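Local coordinates for protein 2',5'-phosphodiesterase 12 (Homo sapiens, PDB 4Z2B) that belongs to the endonuclease/exonuclease/phosphatase family, with a DNase I-like domain preceded by an E-set-like N-terminal domain, and holds magnesium and the ligand 4LC in this crystal, at residues 126-131 with 422-427; 271-276 with 309-314; 295-300 with 335-340. One frame throughout, in Å; residues are numbered along the deposited sequence.

Contact 1. Residues 126-131 with 422-427; sequences DHRHLY and IPLPSH. With EDO (1,2-ethanediol), chain D.
Arg-128, on the short helix 125-129, reaches across to the loop that follows strand 416-421 and grips two successive carbonyls there. Its CB rests on the CG2 methyl of Ile-422 at 3.8 Å. CG and CD then run beside the carbonyl oxygen of Pro-423, and CD also meets the ring carbon CD of Pro-425. A bend at chi3 (77°) turns the otherwise extended chain so that the guanidinium lies against the loop backbone. NE gives a hydrogen bond of 2.9 Å to Pro-423 O, but a bent one, with 131° at the hydrogen, and the oxygen is tilted out of the guanidinium plane. NH2 donates to Ile-422 O at 3.2 Å; this bond is straighter (166°), and its acceptor lies in the plane of the group. Both donors sit above the planes of the carbonyls they reach. Pro-425 CD covers one guanidinium face near its rim, beside Leu-424 CA. The remaining nitrogen, NH1, bonds to the carbonyl oxygen of Ala-447, in the chain segment just before strand 448-454. Further along, Tyr-131 provides an apolar flank: Pro-423 CD stands over the centre of its ring in a CH-pi contact, 3.9 Å from the centroid, while Pro-423 CG comes within 3.6 Å of Tyr-131 CE1. Ile-422 CD1 touches Tyr-131 CB at 3.8 Å. At the other end of the helix, Asp-126 OD1 accepts a hydrogen bond from O1 of a 1,2-ethanediol, probably from the crystallisation liquor, which also bonds Lys-183. One buried arginine thus satisfies three backbone carbonyls, and their partial negative charges probably help to stabilise its positive charge where no carboxylate takes part across the contact.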
ATOM      1  N   ASP A 126      14.844  -7.163   0.390  1.00 11.00           N
ATOM      2  CA  ASP A 126      15.911  -7.308   1.386  1.00 10.56           C
ATOM      3  C   ASP A 126      17.025  -6.320   1.134  1.00 12.88           C
ATOM      4  O   ASP A 126      17.435  -5.613   2.052  1.00 11.19           O
ATOM      5  CB  ASP A 126      16.496  -8.725   1.382  1.00 11.76           C
ATOM      6  CG  ASP A 126      15.541  -9.811   1.829  1.00 16.01           C
ATOM      7  OD1 ASP A 126      14.503  -9.474   2.443  1.00 15.46           O
ATOM      8  OD2 ASP A 126      15.853 -11.004   1.605  1.00 13.13           O
ATOM      9  N   HIS A 127      17.508  -6.256  -0.110  1.00 12.20           N
ATOM     10  CA  HIS A 127      18.588  -5.315  -0.404  1.00 11.80           C
ATOM     11  C   HIS A 127      18.117  -3.873  -0.238  1.00 14.97           C
ATOM     12  O   HIS A 127      18.851  -3.023   0.285  1.00 14.73           O
ATOM     13  CB  HIS A 127      19.160  -5.539  -1.794  1.00 12.02           C
ATOM     14  CG  HIS A 127      20.239  -4.561  -2.127  1.00 15.38           C
ATOM     15  ND1 HIS A 127      21.530  -4.735  -1.662  1.00 17.15           N
ATOM     16  CD2 HIS A 127      20.183  -3.417  -2.850  1.00 17.03           C
ATOM     17  CE1 HIS A 127      22.227  -3.714  -2.142  1.00 16.84           C
ATOM     18  NE2 HIS A 127      21.456  -2.894  -2.865  1.00 16.94           N
ATOM     19  N   ARG A 128      16.878  -3.603  -0.667  1.00 12.76           N
ATOM     20  CA  ARG A 128      16.293  -2.268  -0.578  1.00 12.05           C
ATOM     21  C   ARG A 128      16.175  -1.813   0.876  1.00 13.98           C
ATOM     22  O   ARG A 128      16.398  -0.641   1.168  1.00 12.52           O
ATOM     23  CB  ARG A 128      14.914  -2.266  -1.260  1.00 10.75           C
ATOM     24  CG  ARG A 128      14.904  -2.927  -2.653  1.00 16.41           C
ATOM     25  CD  ARG A 128      13.555  -2.759  -3.342  1.00 12.73           C
ATOM     26  NE  ARG A 128      13.431  -1.398  -3.868  1.00 13.38           N
ATOM     27  CZ  ARG A 128      12.326  -0.891  -4.402  1.00 20.28           C
ATOM     28  NH1 ARG A 128      11.212  -1.613  -4.452  1.00 10.61           N
ATOM     29  NH2 ARG A 128      12.335   0.333  -4.920  1.00 13.09           N
ATOM     30  N   HIS A 129      15.835  -2.753   1.795  1.00 12.93           N
ATOM     31  CA  HIS A 129      15.687  -2.506   3.229  1.00 11.64           C
ATOM     32  C   HIS A 129      17.005  -2.056   3.865  1.00 15.65           C
ATOM     33  O   HIS A 129      16.972  -1.413   4.908  1.00 14.33           O
ATOM     34  CB  HIS A 129      15.161  -3.763   3.941  1.00 11.85           C
ATOM     35  CG  HIS A 129      13.678  -3.943   3.824  1.00 13.93           C
ATOM     36  ND1 HIS A 129      13.056  -5.083   4.297  1.00 14.49           N
ATOM     37  CD2 HIS A 129      12.740  -3.117   3.299  1.00 14.88           C
ATOM     38  CE1 HIS A 129      11.762  -4.924   4.044  1.00 13.67           C
ATOM     39  NE2 HIS A 129      11.520  -3.763   3.439  1.00 14.22           N
ATOM     40  N   LEU A 130      18.165  -2.372   3.224  1.00 14.35           N
ATOM     41  CA  LEU A 130      19.474  -1.930   3.726  1.00 14.61           C
ATOM     42  C   LEU A 130      19.594  -0.401   3.684  1.00 17.91           C
ATOM     43  O   LEU A 130      20.408   0.143   4.410  1.00 18.95           O
ATOM     44  CB  LEU A 130      20.653  -2.585   2.978  1.00 14.15           C
ATOM     45  CG  LEU A 130      20.739  -4.128   3.070  1.00 18.25           C
ATOM     46  CD1 LEU A 130      21.916  -4.646   2.249  1.00 19.28           C
ATOM     47  CD2 LEU A 130      20.859  -4.607   4.555  1.00 19.81           C
ATOM     48  N   TYR A 131      18.772   0.283   2.853  1.00 14.27           N
ATOM     49  CA  TYR A 131      18.711   1.732   2.714  1.00 13.75           C
ATOM     50  C   TYR A 131      17.666   2.390   3.602  1.00 19.59           C
ATOM     51  O   TYR A 131      17.606   3.620   3.651  1.00 21.84           O
ATOM     52  CB  TYR A 131      18.350   2.106   1.269  1.00 15.23           C
ATOM     53  CG  TYR A 131      19.437   1.844   0.259  1.00 16.75           C
ATOM     54  CD1 TYR A 131      19.564   0.597  -0.348  1.00 19.73           C
ATOM     55  CD2 TYR A 131      20.299   2.861  -0.143  1.00 18.45           C
ATOM     56  CE1 TYR A 131      20.560   0.349  -1.295  1.00 21.16           C
ATOM     57  CE2 TYR A 131      21.264   2.641  -1.128  1.00 19.20           C
ATOM     58  CZ  TYR A 131      21.393   1.382  -1.695  1.00 27.47           C
ATOM     59  OH  TYR A 131      22.341   1.165  -2.660  1.00 28.60           O
ATOM     60  N   ILE A 422      15.156   4.806  -3.426  1.00 15.13           N
ATOM     61  CA  ILE A 422      15.580   3.473  -2.958  1.00 13.59           C
ATOM     62  C   ILE A 422      15.681   2.592  -4.211  1.00 16.92           C
ATOM     63  O   ILE A 422      14.688   2.457  -4.933  1.00 17.62           O
ATOM     64  CB  ILE A 422      14.636   2.897  -1.854  1.00 14.47           C
ATOM     65  CG1 ILE A 422      14.434   3.888  -0.686  1.00 14.66           C
ATOM     66  CG2 ILE A 422      15.111   1.518  -1.375  1.00 15.70           C
ATOM     67  CD1 ILE A 422      15.689   4.488   0.030  1.00 19.24           C
ATOM     68  N   PRO A 423      16.886   2.079  -4.561  1.00 15.06           N
ATOM     69  CA  PRO A 423      17.029   1.405  -5.853  1.00 15.13           C
ATOM     70  C   PRO A 423      16.089   0.224  -6.049  1.00 16.55           C
ATOM     71  O   PRO A 423      15.858  -0.569  -5.130  1.00 12.91           O
ATOM     72  CB  PRO A 423      18.500   0.935  -5.868  1.00 17.50           C
ATOM     73  CG  PRO A 423      18.962   1.033  -4.465  1.00 21.87           C
ATOM     74  CD  PRO A 423      18.191   2.182  -3.874  1.00 17.29           C
ATOM     75  N   LEU A 424      15.552   0.119  -7.259  1.00 13.89           N
ATOM     76  CA  LEU A 424      14.730  -1.035  -7.605  1.00 14.34           C
ATOM     77  C   LEU A 424      15.632  -2.243  -7.776  1.00 16.74           C
ATOM     78  O   LEU A 424      16.823  -2.070  -8.076  1.00 16.08           O
ATOM     79  CB  LEU A 424      13.916  -0.783  -8.893  1.00 14.48           C
ATOM     80  CG  LEU A 424      12.664   0.128  -8.772  1.00 19.61           C
ATOM     81  CD1 LEU A 424      13.049   1.612  -8.650  1.00 20.27           C
ATOM     82  CD2 LEU A 424      11.762  -0.057 -10.001  1.00 19.48           C
ATOM     83  N   PRO A 425      15.099  -3.477  -7.596  1.00 14.27           N
ATOM     84  CA  PRO A 425      15.915  -4.669  -7.856  1.00 14.08           C
ATOM     85  C   PRO A 425      16.433  -4.704  -9.294  1.00 17.34           C
ATOM     86  O   PRO A 425      15.772  -4.231 -10.220  1.00 16.89           O
ATOM     87  CB  PRO A 425      14.944  -5.840  -7.618  1.00 15.94           C
ATOM     88  CG  PRO A 425      13.777  -5.263  -6.935  1.00 21.07           C
ATOM     89  CD  PRO A 425      13.702  -3.832  -7.282  1.00 16.46           C
ATOM     90  N   SER A 426      17.598  -5.295  -9.480  1.00 14.58           N
ATOM     91  CA  SER A 426      18.207  -5.429 -10.806  1.00 14.44           C
ATOM     92  C   SER A 426      17.366  -6.310 -11.727  1.00 17.06           C
ATOM     93  O   SER A 426      16.520  -7.079 -11.251  1.00 15.61           O
ATOM     94  CB  SER A 426      19.598  -6.042 -10.673  1.00 17.61           C
ATOM     95  OG  SER A 426      19.461  -7.450 -10.532  1.00 16.72           O
ATOM     96  N   HIS A 427      17.628  -6.234 -13.041  1.00 13.61           N
ATOM     97  CA  HIS A 427      16.942  -7.088 -14.001  1.00 14.16           C
ATOM     98  C   HIS A 427      17.228  -8.565 -13.690  1.00 17.29           C
ATOM     99  O   HIS A 427      16.326  -9.406 -13.771  1.00 15.44           O
ATOM    100  CB  HIS A 427      17.322  -6.737 -15.444  1.00 15.44           C
ATOM    101  CG  HIS A 427      16.497  -7.486 -16.460  1.00 19.19           C
ATOM    102  ND1 HIS A 427      15.132  -7.274 -16.581  1.00 21.00           N
ATOM    103  CD2 HIS A 427      16.877  -8.398 -17.380  1.00 20.46           C
ATOM    104  CE1 HIS A 427      14.726  -8.086 -17.542  1.00 20.93           C
ATOM    105  NE2 HIS A 427      15.744  -8.773 -18.062  1.00 20.82           N
TER
HETATM  106  C1  EDO D 703      13.293 -12.834   3.096  1.00 22.28           C
HETATM  107  O1  EDO D 703      13.000 -11.499   3.529  1.00 17.97           O
HETATM  108  C2  EDO D 703      14.170 -13.671   4.076  1.00 24.81           C
HETATM  109  O2  EDO D 703      14.069 -13.283   5.439  1.00 27.42           O

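Contact 2. Residues 271-276 with 309-314; sequences QEKVLQ and GGYIRL
Val-274 and Lys-273 of helix 268-275 pack on Tyr-311 and Ile-312 in the first turn of helix 310-331, a helix-helix contact in the DNase I-like domain. The axes of segments 271-275 and 310-314 pass 10.2 Å apart at a crossing angle of -64°; four side chains make the contact. The tight part is the root of Lys-273, whose CB and CG press on the Tyr-311 hydroxyl and whose CG meets Ile-312 CD1 at 3.6 Å, the lysine chain running across the isoleucine nearly perpendicularly.

The Val-274 packing is looser, though buried. Val-274 CG2 lies 3.9 Å from Tyr-311 CE1, obliquely to the ring, and 4.1 Å from Ile-312 CG1, the valine and isoleucine lying alongside each other and pointing opposite ways. Leu-251 of helix 247-253 adds a further apolar neighbour to Val-274. Ile-312 CG1 in turn covers a face of the Tyr-311 ring near its rim, within the same helix turn.

Beyond its root the partly exposed Lys-273 bends at chi2 (78°) and its end leads away from helix 310-331, NZ going on to a weak hydrogen bond with Tyr-304 OH. No hydrogen bond joins the two segments; the polar tip of Tyr-311 is held by a carboxylate oxygen of Glu-374, while the same Tyr-311 OH lies 3.2 Å from Lys-273 CB.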
ATOM      1  N   GLN A 271     -17.040   9.411 -24.700  1.00 14.13           N
ATOM      2  CA  GLN A 271     -17.694   9.836 -23.474  1.00 14.37           C
ATOM      3  C   GLN A 271     -18.266   8.667 -22.701  1.00 18.49           C
ATOM      4  O   GLN A 271     -18.097   8.610 -21.489  1.00 18.36           O
ATOM      5  CB  GLN A 271     -18.823  10.826 -23.792  1.00 15.26           C
ATOM      6  CG  GLN A 271     -19.644  11.232 -22.559  1.00 21.69           C
ATOM      7  CD  GLN A 271     -20.841  12.064 -22.924  1.00 43.54           C
ATOM      8  OE1 GLN A 271     -21.105  12.333 -24.098  1.00 35.82           O
ATOM      9  NE2 GLN A 271     -21.605  12.466 -21.923  1.00 32.87           N
ATOM     10  N   GLU A 272     -19.001   7.768 -23.391  1.00 16.68           N
ATOM     11  CA  GLU A 272     -19.676   6.640 -22.745  1.00 16.34           C
ATOM     12  C   GLU A 272     -18.649   5.713 -22.128  1.00 18.44           C
ATOM     13  O   GLU A 272     -18.824   5.284 -20.988  1.00 17.41           O
ATOM     14  CB  GLU A 272     -20.573   5.897 -23.762  1.00 18.01           C
ATOM     15  CG  GLU A 272     -21.385   4.746 -23.177  1.00 28.62           C
ATOM     16  CD  GLU A 272     -22.438   5.080 -22.133  1.00 64.18           C
ATOM     17  OE1 GLU A 272     -22.996   6.201 -22.165  1.00 65.76           O
ATOM     18  OE2 GLU A 272     -22.677   4.221 -21.253  1.00 62.41           O
ATOM     19  N   LYS A 273     -17.532   5.517 -22.822  1.00 15.10           N
ATOM     20  CA  LYS A 273     -16.463   4.640 -22.345  1.00 15.89           C
ATOM     21  C   LYS A 273     -15.850   5.186 -21.073  1.00 19.38           C
ATOM     22  O   LYS A 273     -15.654   4.423 -20.130  1.00 20.45           O
ATOM     23  CB  LYS A 273     -15.397   4.444 -23.438  1.00 16.84           C
ATOM     24  CG  LYS A 273     -14.221   3.552 -23.002  1.00 25.82           C
ATOM     25  CD  LYS A 273     -14.523   2.049 -23.009  1.00 31.29           C
ATOM     26  CE  LYS A 273     -13.240   1.270 -22.912  1.00 37.01           C
ATOM     27  NZ  LYS A 273     -13.463  -0.168 -23.176  1.00 38.78           N
ATOM     28  N   VAL A 274     -15.556   6.504 -21.036  1.00 15.47           N
ATOM     29  CA  VAL A 274     -14.965   7.153 -19.861  1.00 14.46           C
ATOM     30  C   VAL A 274     -15.945   7.100 -18.661  1.00 18.13           C
ATOM     31  O   VAL A 274     -15.519   6.813 -17.538  1.00 15.22           O
ATOM     32  CB  VAL A 274     -14.531   8.606 -20.193  1.00 17.42           C
ATOM     33  CG1 VAL A 274     -14.016   9.346 -18.948  1.00 16.25           C
ATOM     34  CG2 VAL A 274     -13.476   8.606 -21.296  1.00 16.82           C
ATOM     35  N   LEU A 275     -17.244   7.384 -18.905  1.00 16.08           N
ATOM     36  CA  LEU A 275     -18.242   7.439 -17.838  1.00 16.89           C
ATOM     37  C   LEU A 275     -18.618   6.053 -17.300  1.00 19.92           C
ATOM     38  O   LEU A 275     -19.243   5.983 -16.234  1.00 19.72           O
ATOM     39  CB  LEU A 275     -19.493   8.261 -18.248  1.00 17.27           C
ATOM     40  CG  LEU A 275     -19.212   9.781 -18.491  1.00 23.06           C
ATOM     41  CD1 LEU A 275     -20.477  10.529 -18.924  1.00 22.52           C
ATOM     42  CD2 LEU A 275     -18.605  10.468 -17.253  1.00 24.55           C
ATOM     43  N   GLN A 276     -18.187   4.969 -17.975  1.00 17.00           N
ATOM     44  CA  GLN A 276     -18.471   3.627 -17.466  0.55 16.71           C
ATOM     45  C   GLN A 276     -17.252   3.078 -16.694  1.00 19.18           C
ATOM     46  O   GLN A 276     -17.336   1.972 -16.150  1.00 18.31           O
ATOM     47  CB  GLN A 276     -18.974   2.647 -18.565  0.55 18.53           C
ATOM     48  CG  GLN A 276     -18.031   2.406 -19.733  0.55 34.64           C
ATOM     49  CD  GLN A 276     -18.382   1.243 -20.639  0.55 45.97           C
ATOM     50  OE1 GLN A 276     -17.549   0.361 -20.903  0.55 35.35           O
ATOM     51  NE2 GLN A 276     -19.586   1.257 -21.204  0.55 34.13           N
ATOM     52  N   GLY A 309      -5.941   2.019 -23.729  1.00 14.46           N
ATOM     53  CA  GLY A 309      -6.774   2.982 -23.013  1.00 13.72           C
ATOM     54  C   GLY A 309      -6.166   4.361 -22.855  1.00 16.12           C
ATOM     55  O   GLY A 309      -6.619   5.114 -21.995  1.00 14.92           O
ATOM     56  N   GLY A 310      -5.169   4.703 -23.684  1.00 11.16           N
ATOM     57  CA  GLY A 310      -4.467   5.982 -23.643  1.00 10.98           C
ATOM     58  C   GLY A 310      -5.327   7.224 -23.469  1.00 14.84           C
ATOM     59  O   GLY A 310      -5.049   8.051 -22.588  1.00 13.12           O
ATOM     60  N   TYR A 311      -6.387   7.357 -24.281  1.00 12.85           N
ATOM     61  CA  TYR A 311      -7.243   8.549 -24.208  1.00 13.15           C
ATOM     62  C   TYR A 311      -8.007   8.603 -22.885  1.00 14.63           C
ATOM     63  O   TYR A 311      -8.247   9.696 -22.370  1.00 14.47           O
ATOM     64  CB  TYR A 311      -8.212   8.637 -25.417  1.00 14.42           C
ATOM     65  CG  TYR A 311      -9.465   7.783 -25.343  1.00 15.78           C
ATOM     66  CD1 TYR A 311     -10.598   8.226 -24.653  1.00 17.26           C
ATOM     67  CD2 TYR A 311      -9.549   6.574 -26.024  1.00 15.90           C
ATOM     68  CE1 TYR A 311     -11.765   7.470 -24.618  1.00 15.58           C
ATOM     69  CE2 TYR A 311     -10.717   5.812 -26.004  1.00 16.98           C
ATOM     70  CZ  TYR A 311     -11.820   6.264 -25.296  1.00 19.70           C
ATOM     71  OH  TYR A 311     -12.960   5.516 -25.260  1.00 16.87           O
ATOM     72  N   ILE A 312      -8.394   7.438 -22.356  1.00 14.52           N
ATOM     73  CA  ILE A 312      -9.164   7.342 -21.104  1.00 12.53           C
ATOM     74  C   ILE A 312      -8.289   7.827 -19.954  1.00 15.22           C
ATOM     75  O   ILE A 312      -8.756   8.596 -19.115  1.00 12.88           O
ATOM     76  CB  ILE A 312      -9.695   5.911 -20.862  1.00 14.92           C
ATOM     77  CG1 ILE A 312     -10.773   5.536 -21.906  1.00 15.79           C
ATOM     78  CG2 ILE A 312     -10.260   5.767 -19.427  1.00 14.29           C
ATOM     79  CD1 ILE A 312     -10.748   4.154 -22.330  1.00 24.84           C
ATOM     80  N   ARG A 313      -7.021   7.375 -19.925  1.00 11.21           N
ATOM     81  CA  ARG A 313      -6.055   7.792 -18.903  1.00 10.57           C
ATOM     82  C   ARG A 313      -5.789   9.271 -18.980  1.00 13.50           C
ATOM     83  O   ARG A 313      -5.621   9.905 -17.935  1.00 12.38           O
ATOM     84  CB  ARG A 313      -4.751   7.019 -19.042  1.00 11.57           C
ATOM     85  CG  ARG A 313      -4.944   5.555 -18.649  1.00 17.07           C
ATOM     86  CD  ARG A 313      -3.640   4.801 -18.727  1.00 12.13           C
ATOM     87  NE  ARG A 313      -3.250   4.366 -20.079  1.00 11.68           N
ATOM     88  CZ  ARG A 313      -3.584   3.188 -20.599  1.00 15.77           C
ATOM     89  NH1 ARG A 313      -3.116   2.823 -21.792  1.00 12.91           N
ATOM     90  NH2 ARG A 313      -4.373   2.355 -19.923  1.00 12.79           N
ATOM     91  N   LEU A 314      -5.743   9.835 -20.207  1.00 11.15           N
ATOM     92  CA  LEU A 314      -5.560  11.279 -20.392  1.00 11.75           C
ATOM     93  C   LEU A 314      -6.733  12.043 -19.741  1.00 14.68           C
ATOM     94  O   LEU A 314      -6.515  12.996 -18.999  1.00 11.77           O
ATOM     95  CB  LEU A 314      -5.463  11.632 -21.894  1.00 11.68           C
ATOM     96  CG  LEU A 314      -4.032  11.647 -22.455  1.00 14.27           C
ATOM     97  CD1 LEU A 314      -4.039  11.508 -23.972  1.00 13.80           C
ATOM     98  CD2 LEU A 314      -3.300  12.919 -22.053  1.00 12.71           C
TER

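Contact 3. Residues 295-300 with 335-340; sequences RICVAN and IPVIFC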
ATOM      1  N   ARG A 295       1.673  21.778   5.355  1.00 19.44           N
ATOM      2  CA  ARG A 295       0.561  20.894   5.000  1.00 17.98           C
ATOM      3  C   ARG A 295       0.845  20.331   3.632  1.00 18.31           C
ATOM      4  O   ARG A 295       1.468  21.010   2.821  1.00 16.99           O
ATOM      5  CB  ARG A 295      -0.771  21.643   5.044  1.00 17.69           C
ATOM      6  CG  ARG A 295      -1.193  21.970   6.464  1.00 24.26           C
ATOM      7  CD  ARG A 295      -2.142  23.126   6.544  1.00 28.22           C
ATOM      8  NE  ARG A 295      -2.825  23.154   7.842  1.00 21.57           N
ATOM      9  CZ  ARG A 295      -3.969  23.787   8.055  1.00 28.70           C
ATOM     10  NH1 ARG A 295      -4.545  24.474   7.081  1.00 19.06           N
ATOM     11  NH2 ARG A 295      -4.546  23.739   9.245  1.00 19.55           N
ATOM     12  N   ILE A 296       0.455  19.076   3.378  1.00 16.11           N
ATOM     13  CA  ILE A 296       0.739  18.460   2.077  1.00 14.67           C
ATOM     14  C   ILE A 296      -0.517  17.786   1.567  1.00 16.60           C
ATOM     15  O   ILE A 296      -1.262  17.205   2.349  1.00 14.94           O
ATOM     16  CB  ILE A 296       1.931  17.452   2.106  1.00 17.82           C
ATOM     17  CG1 ILE A 296       1.750  16.380   3.207  1.00 17.84           C
ATOM     18  CG2 ILE A 296       3.289  18.176   2.238  1.00 21.38           C
ATOM     19  CD1 ILE A 296       2.817  15.172   3.156  1.00 20.61           C
ATOM     20  N   CYS A 297      -0.744  17.880   0.263  1.00 13.98           N
ATOM     21  CA  CYS A 297      -1.874  17.243  -0.407  1.00 14.76           C
ATOM     22  C   CYS A 297      -1.388  15.931  -1.030  1.00 17.02           C
ATOM     23  O   CYS A 297      -0.663  15.957  -2.033  1.00 15.88           O
ATOM     24  CB  CYS A 297      -2.453  18.183  -1.461  1.00 14.40           C
ATOM     25  SG  CYS A 297      -3.839  17.473  -2.381  1.00 17.34           S
ATOM     26  N   VAL A 298      -1.772  14.788  -0.431  1.00 12.51           N
ATOM     27  CA  VAL A 298      -1.319  13.462  -0.881  1.00 11.45           C
ATOM     28  C   VAL A 298      -2.417  12.803  -1.706  1.00 13.33           C
ATOM     29  O   VAL A 298      -3.482  12.436  -1.183  1.00 11.65           O
ATOM     30  CB  VAL A 298      -0.851  12.541   0.298  1.00 14.69           C
ATOM     31  CG1 VAL A 298      -0.451  11.164  -0.220  1.00 14.08           C
ATOM     32  CG2 VAL A 298       0.318  13.165   1.054  1.00 13.90           C
ATOM     33  N   ALA A 299      -2.150  12.657  -3.001  1.00  9.93           N
ATOM     34  CA  ALA A 299      -3.147  12.023  -3.875  1.00 10.21           C
ATOM     35  C   ALA A 299      -2.681  10.657  -4.285  1.00 12.40           C
ATOM     36  O   ALA A 299      -1.475  10.398  -4.399  1.00 11.45           O
ATOM     37  CB  ALA A 299      -3.410  12.881  -5.102  1.00 11.02           C
ATOM     38  N   ASN A 300      -3.639   9.771  -4.532  1.00 10.04           N
ATOM     39  CA  ASN A 300      -3.329   8.380  -4.866  1.00 10.46           C
ATOM     40  C   ASN A 300      -4.337   7.889  -5.854  1.00 12.30           C
ATOM     41  O   ASN A 300      -5.520   8.203  -5.702  1.00 11.63           O
ATOM     42  CB  ASN A 300      -3.365   7.530  -3.580  1.00 11.77           C
ATOM     43  CG  ASN A 300      -3.053   6.065  -3.770  1.00 19.46           C
ATOM     44  OD1 ASN A 300      -2.343   5.682  -4.692  1.00 11.59           O
ATOM     45  ND2 ASN A 300      -3.505   5.237  -2.828  1.00 11.95           N
ATOM     46  N   ILE A 335      -0.830  24.421  -1.241  1.00 16.11           N
ATOM     47  CA  ILE A 335       0.026  23.474  -0.518  1.00 15.49           C
ATOM     48  C   ILE A 335       0.698  22.478  -1.482  1.00 19.01           C
ATOM     49  O   ILE A 335       0.135  22.207  -2.542  1.00 20.88           O
ATOM     50  CB  ILE A 335      -0.739  22.771   0.634  1.00 18.03           C
ATOM     51  CG1 ILE A 335      -1.910  21.875   0.107  1.00 17.66           C
ATOM     52  CG2 ILE A 335      -1.197  23.840   1.681  1.00 19.24           C
ATOM     53  CD1 ILE A 335      -2.703  21.147   1.199  1.00 16.38           C
ATOM     54  N   PRO A 336       1.899  21.948  -1.129  1.00 16.05           N
ATOM     55  CA  PRO A 336       2.616  21.046  -2.041  1.00 16.13           C
ATOM     56  C   PRO A 336       1.852  19.746  -2.308  1.00 19.11           C
ATOM     57  O   PRO A 336       1.155  19.231  -1.422  1.00 17.62           O
ATOM     58  CB  PRO A 336       3.921  20.749  -1.300  1.00 18.01           C
ATOM     59  CG  PRO A 336       4.090  21.862  -0.326  1.00 22.81           C
ATOM     60  CD  PRO A 336       2.696  22.208   0.089  1.00 18.09           C
ATOM     61  N   VAL A 337       1.989  19.238  -3.536  1.00 15.77           N
ATOM     62  CA  VAL A 337       1.319  18.006  -3.951  1.00 14.45           C
ATOM     63  C   VAL A 337       2.313  16.856  -4.123  1.00 15.88           C
ATOM     64  O   VAL A 337       3.388  17.007  -4.715  1.00 14.50           O
ATOM     65  CB  VAL A 337       0.483  18.229  -5.249  1.00 18.42           C
ATOM     66  CG1 VAL A 337       0.017  16.899  -5.875  1.00 17.67           C
ATOM     67  CG2 VAL A 337      -0.722  19.124  -4.956  1.00 18.27           C
ATOM     68  N   ILE A 338       1.912  15.694  -3.595  1.00 13.99           N
ATOM     69  CA  ILE A 338       2.549  14.382  -3.796  1.00 13.38           C
ATOM     70  C   ILE A 338       1.456  13.547  -4.476  1.00 14.77           C
ATOM     71  O   ILE A 338       0.394  13.408  -3.889  1.00 14.37           O
ATOM     72  CB  ILE A 338       3.078  13.714  -2.491  1.00 16.38           C
ATOM     73  CG1 ILE A 338       4.234  14.527  -1.853  1.00 17.51           C
ATOM     74  CG2 ILE A 338       3.525  12.247  -2.807  1.00 17.32           C
ATOM     75  CD1 ILE A 338       4.597  14.109  -0.421  1.00 17.80           C
ATOM     76  N   PHE A 339       1.678  13.057  -5.691  1.00 11.75           N
ATOM     77  CA  PHE A 339       0.630  12.319  -6.416  1.00 10.14           C
ATOM     78  C   PHE A 339       1.175  10.987  -6.815  1.00 13.04           C
ATOM     79  O   PHE A 339       1.929  10.891  -7.798  1.00 11.55           O
ATOM     80  CB  PHE A 339       0.120  13.132  -7.649  1.00 10.67           C
ATOM     81  CG  PHE A 339      -1.102  12.611  -8.386  1.00 11.83           C
ATOM     82  CD1 PHE A 339      -1.773  11.470  -7.949  1.00 13.33           C
ATOM     83  CD2 PHE A 339      -1.578  13.258  -9.524  1.00 13.76           C
ATOM     84  CE1 PHE A 339      -2.902  10.995  -8.631  1.00 13.14           C
ATOM     85  CE2 PHE A 339      -2.700  12.765 -10.215  1.00 15.42           C
ATOM     86  CZ  PHE A 339      -3.368  11.651  -9.745  1.00 12.64           C
ATOM     87  N   CYS A 340       0.810   9.946  -6.025  1.00  8.70           N
ATOM     88  CA  CYS A 340       1.226   8.565  -6.267  1.00  9.44           C
ATOM     89  C   CYS A 340       0.216   7.853  -7.109  1.00 14.11           C
ATOM     90  O   CYS A 340      -0.968   8.218  -7.132  1.00 11.45           O
ATOM     91  CB  CYS A 340       1.401   7.811  -4.952  1.00  9.67           C
ATOM     92  SG  CYS A 340       2.614   8.536  -3.822  1.00 13.30           S
TER
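Cys-297 and Ala-299 form four backbone hydrogen bonds with strand 337-342 and the proline before it, in parallel register. Cys-297 N donates to Pro-336 O at 2.9 Å and Cys-297 O accepts from Ile-338 N; Ala-299 N then donates to Ile-338 O and Ala-299 O accepts from Cys-340 N, both at 2.8 Å. Weaker CA-H...O contacts fill the intervals, such as Asn-300 CA to Cys-340 O.

Apolar contacts differ on the two faces. On the face of Cys-297, Ala-299 and Phe-339, the Ala-299 methyl lies 3.6 Å from Phe-339 CD1, oblique to the ring. A chi1 of -171° turns the Phe-339 ring away from its own backbone N and sets it beside the alanine; it also packs on Met-317 and Ile-324 of helix 310-331. Cys-297 CB meets Val-337 CG2 and Ile-335 CD1, each at 4.0 Å. On the other face, Ile-296 CD1 touches Ile-338 CD1 at 4.1 Å, and Val-298 faces strand 192-198 of the second sheet.

Among the polar side chains, Asn-300 bridges the sheets through OD1 to Gln-196 and ND2 to Leu-195 O, both on strand 192-198; ND2 also bonds Gln-282 on neighbouring strand 280-288 of its own sheet. Helix 310-331 connects the two strands, making a beta-alpha-beta crossover in the layered, two-sheet core characteristic of the DNase I-like fold.

Overall arrangement
Helix 310-331 links contacts 2 and 3: its first turn packs on helix 268-275 in contact 2, and its later residues cover the Phe-339 face of the parallel strand pair in contact 3. The two contacts interleave along the chain, with centres 24 Å apart and nearest atoms about 9 Å apart. Contact 1 encloses both in sequence; its centre lies 25 Å from the centre of contact 3 and 35 Å from that of contact 2. Segment 309-314 of contact 2 carries Arg-313, which touches 4LC although it takes no part in the packing; Ile-312, which does, has its side chain about 11 Å from the ligand, and Asn-300 in contact 3 about 13 Å.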